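Long-range contact in NEQ011 (Nanoarchaeum equitans Kin4-M, PDB 6GQ8), which probably reduces superoxide at a mononuclear iron centre, as a superoxide reductase of the desulfoferrodoxin family: residues Pro8-Ile13 with Gly101-Glu106. Sequence-based numbering, arbitrary orientation.
Sequences PKHSPI and GLWKTE. With FE (Fe (III) ion), chain E.
Trp103 lies over His10 with the beta-carbon of the histidine pressed against one indole face: His10 CB stands 3.2 Å from the centroid of the five-membered ring and 9° off its normal, a CH-pi contact by both criteria. The two rings run nearly parallel, their planes 9° apart, yet the 4.7 Å between centroids marks a large offset, with little ring-on-ring stacking. With CG beside the backbone N (chi1 -64°), the imidazole of His10 extends past the indole and reaches the iron through NE2 at 2.2 Å; His35, His41, Cys97 and His100 complete the site. Asn7 OD1 accepts from His10 ND1; together with the iron bond at NE2, this helps to fix the rotation of the ring. Trp103 NE1 makes a weak hydrogen bond to the carbonyl of His100, another ligand, close by in sequence.

The close packing continues at Pro12, whose CD comes 4.1 Å from Trp103 CB and 3.5 Å from Thr105 OG1. The proline ring also rests on Ala93 and Ser95 of strand 89-97 and on Ile27 and Val29 of strand 22-29, bridging the two sheets of the sandwich. A single weak hydrogen bond, Thr105 OG1 to Pro12 O at 3.1 Å, is the direct polar link. The looser side is at Ser11, where a water mediates, 2.8 Å from Ser11 OG and donating to Lys104 O; it sits at the indole edge, in the ring plane. Asn7 N also bonds to Ser11 OG.

An alanine at Trp103 removes the indole, which would probably open a gap over His10 CB and take away the NE1 bond to the His100 carbonyl. The chemistry is thus divided: the indole face covers the CB of a metal ligand, Pro12 and Thr105 meet through close contact and one weak hydrogen bond, and the Ser11-Lys104 side is joined through water, consistent with a second-shell role for Trp103 beside the iron site.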
loop_
_atom_site.group_PDB
_atom_site.type_symbol
_atom_site.label_atom_id
_atom_site.label_comp_id
_atom_site.label_asym_id
_atom_site.label_seq_id
_atom_site.Cartn_x
_atom_site.Cartn_y
_atom_site.Cartn_z
ATOM N N PRO A 8 -15.957 -19.473 -4.825
ATOM C CA PRO A 8 -14.806 -19.946 -5.614
ATOM C C PRO A 8 -14.081 -18.849 -6.374
ATOM O O PRO A 8 -12.870 -18.969 -6.604
ATOM C CB PRO A 8 -15.437 -20.968 -6.571
ATOM C CG PRO A 8 -16.697 -21.398 -5.891
ATOM C CD PRO A 8 -17.199 -20.186 -5.168
ATOM N N LYS A 9 -14.774 -17.782 -6.768
ATOM C CA LYS A 9 -14.150 -16.734 -7.565
ATOM C C LYS A 9 -13.511 -15.643 -6.719
ATOM O O LYS A 9 -12.577 -14.981 -7.185
ATOM C CB LYS A 9 -15.171 -16.103 -8.517
ATOM C CG LYS A 9 -15.404 -16.889 -9.799
ATOM C CD LYS A 9 -16.322 -16.129 -10.742
ATOM C CE LYS A 9 -16.429 -16.818 -12.093
ATOM N NZ LYS A 9 -17.278 -16.046 -13.044
ATOM N N HIS A 10 -13.990 -15.430 -5.491
ATOM C CA HIS A 10 -13.583 -14.279 -4.698
ATOM C C HIS A 10 -12.887 -14.619 -3.387
ATOM O O HIS A 10 -12.157 -13.769 -2.867
ATOM C CB HIS A 10 -14.798 -13.395 -4.376
ATOM C CG HIS A 10 -15.449 -12.788 -5.581
ATOM N ND1 HIS A 10 -16.577 -13.324 -6.164
ATOM C CD2 HIS A 10 -15.146 -11.680 -6.298
ATOM C CE1 HIS A 10 -16.933 -12.580 -7.197
ATOM N NE2 HIS A 10 -16.082 -11.576 -7.301
ATOM N N SER A 11 -13.083 -15.814 -2.840
ATOM C CA SER A 11 -12.516 -16.133 -1.531
ATOM C C SER A 11 -11.002 -16.290 -1.626
ATOM O O SER A 11 -10.512 -17.033 -2.484
ATOM C CB SER A 11 -13.140 -17.408 -0.966
ATOM O OG SER A 11 -14.495 -17.199 -0.610
ATOM N N PRO A 12 -10.226 -15.609 -0.776
ATOM C CA PRO A 12 -8.768 -15.789 -0.773
ATOM C C PRO A 12 -8.384 -17.079 -0.064
ATOM O O PRO A 12 -8.477 -17.183 1.162
ATOM C CB PRO A 12 -8.269 -14.549 -0.018
ATOM C CG PRO A 12 -9.400 -14.177 0.884
ATOM C CD PRO A 12 -10.667 -14.559 0.160
ATOM N N ILE A 13 -7.942 -18.066 -0.836
ATOM C CA ILE A 13 -7.610 -19.375 -0.280
ATOM C C ILE A 13 -6.214 -19.323 0.324
ATOM O O ILE A 13 -5.264 -18.862 -0.317
ATOM C CB ILE A 13 -7.707 -20.463 -1.362
ATOM C CG1 ILE A 13 -9.127 -20.530 -1.924
ATOM C CG2 ILE A 13 -7.289 -21.816 -0.799
ATOM C CD1 ILE A 13 -10.192 -20.716 -0.864
ATOM N N GLY A 101 -16.727 -6.185 -3.741
ATOM C CA GLY A 101 -16.454 -5.882 -2.351
ATOM C C GLY A 101 -15.335 -6.722 -1.758
ATOM O O GLY A 101 -14.421 -7.174 -2.451
ATOM N N LEU A 102 -15.424 -6.930 -0.448
ATOM C CA LEU A 102 -14.379 -7.556 0.346
ATOM C C LEU A 102 -14.785 -8.965 0.762
ATOM O O LEU A 102 -15.957 -9.239 1.037
ATOM C CB LEU A 102 -14.069 -6.718 1.589
ATOM C CG LEU A 102 -13.538 -5.314 1.303
ATOM C CD1 LEU A 102 -13.917 -4.346 2.413
ATOM C CD2 LEU A 102 -12.035 -5.366 1.135
ATOM N N TRP A 103 -13.792 -9.851 0.827
ATOM C CA TRP A 103 -13.997 -11.254 1.153
ATOM C C TRP A 103 -12.932 -11.702 2.144
ATOM O O TRP A 103 -11.768 -11.310 2.031
ATOM C CB TRP A 103 -13.948 -12.125 -0.107
ATOM C CG TRP A 103 -14.970 -11.748 -1.136
ATOM C CD1 TRP A 103 -14.894 -10.721 -2.032
ATOM C CD2 TRP A 103 -16.219 -12.404 -1.380
ATOM N NE1 TRP A 103 -16.024 -10.693 -2.815
ATOM C CE2 TRP A 103 -16.853 -11.716 -2.433
ATOM C CE3 TRP A 103 -16.864 -13.505 -0.809
ATOM C CZ2 TRP A 103 -18.096 -12.096 -2.931
ATOM C CZ3 TRP A 103 -18.100 -13.878 -1.301
ATOM C CH2 TRP A 103 -18.703 -13.176 -2.352
ATOM N N LYS A 104 -13.334 -12.532 3.106
ATOM C CA LYS A 104 -12.471 -12.960 4.198
ATOM C C LYS A 104 -12.377 -14.478 4.244
ATOM O O LYS A 104 -13.355 -15.182 3.969
ATOM C CB LYS A 104 -12.989 -12.450 5.551
ATOM C CG LYS A 104 -12.068 -12.759 6.724
ATOM C CD LYS A 104 -12.614 -12.221 8.035
ATOM C CE LYS A 104 -13.651 -13.170 8.615
ATOM N NZ LYS A 104 -13.956 -12.881 10.043
ATOM N N THR A 105 -11.191 -14.975 4.594
ATOM C CA THR A 105 -10.960 -16.388 4.855
ATOM C C THR A 105 -10.066 -16.520 6.079
ATOM O O THR A 105 -9.100 -15.769 6.234
ATOM C CB THR A 105 -10.308 -17.088 3.652
ATOM O OG1 THR A 105 -11.212 -17.075 2.539
ATOM C CG2 THR A 105 -9.938 -18.529 3.986
ATOM N N GLU A 106 -10.390 -17.478 6.945
ATOM C CA GLU A 106 -9.599 -17.768 8.131
ATOM C C GLU A 106 -9.069 -19.191 8.043
ATOM O O GLU A 106 -9.757 -20.088 7.545
ATOM C CB GLU A 106 -10.427 -17.592 9.410
ATOM C CG GLU A 106 -10.916 -16.171 9.644
ATOM C CD GLU A 106 -11.834 -16.053 10.848
ATOM O OE1 GLU A 106 -12.058 -17.072 11.535
ATOM O OE2 GLU A 106 -12.329 -14.937 11.107
HETATM FE FE FE E . -15.619 -9.979 -8.804
HETATM O O HOH W 1 -14.703 -15.427 1.599
#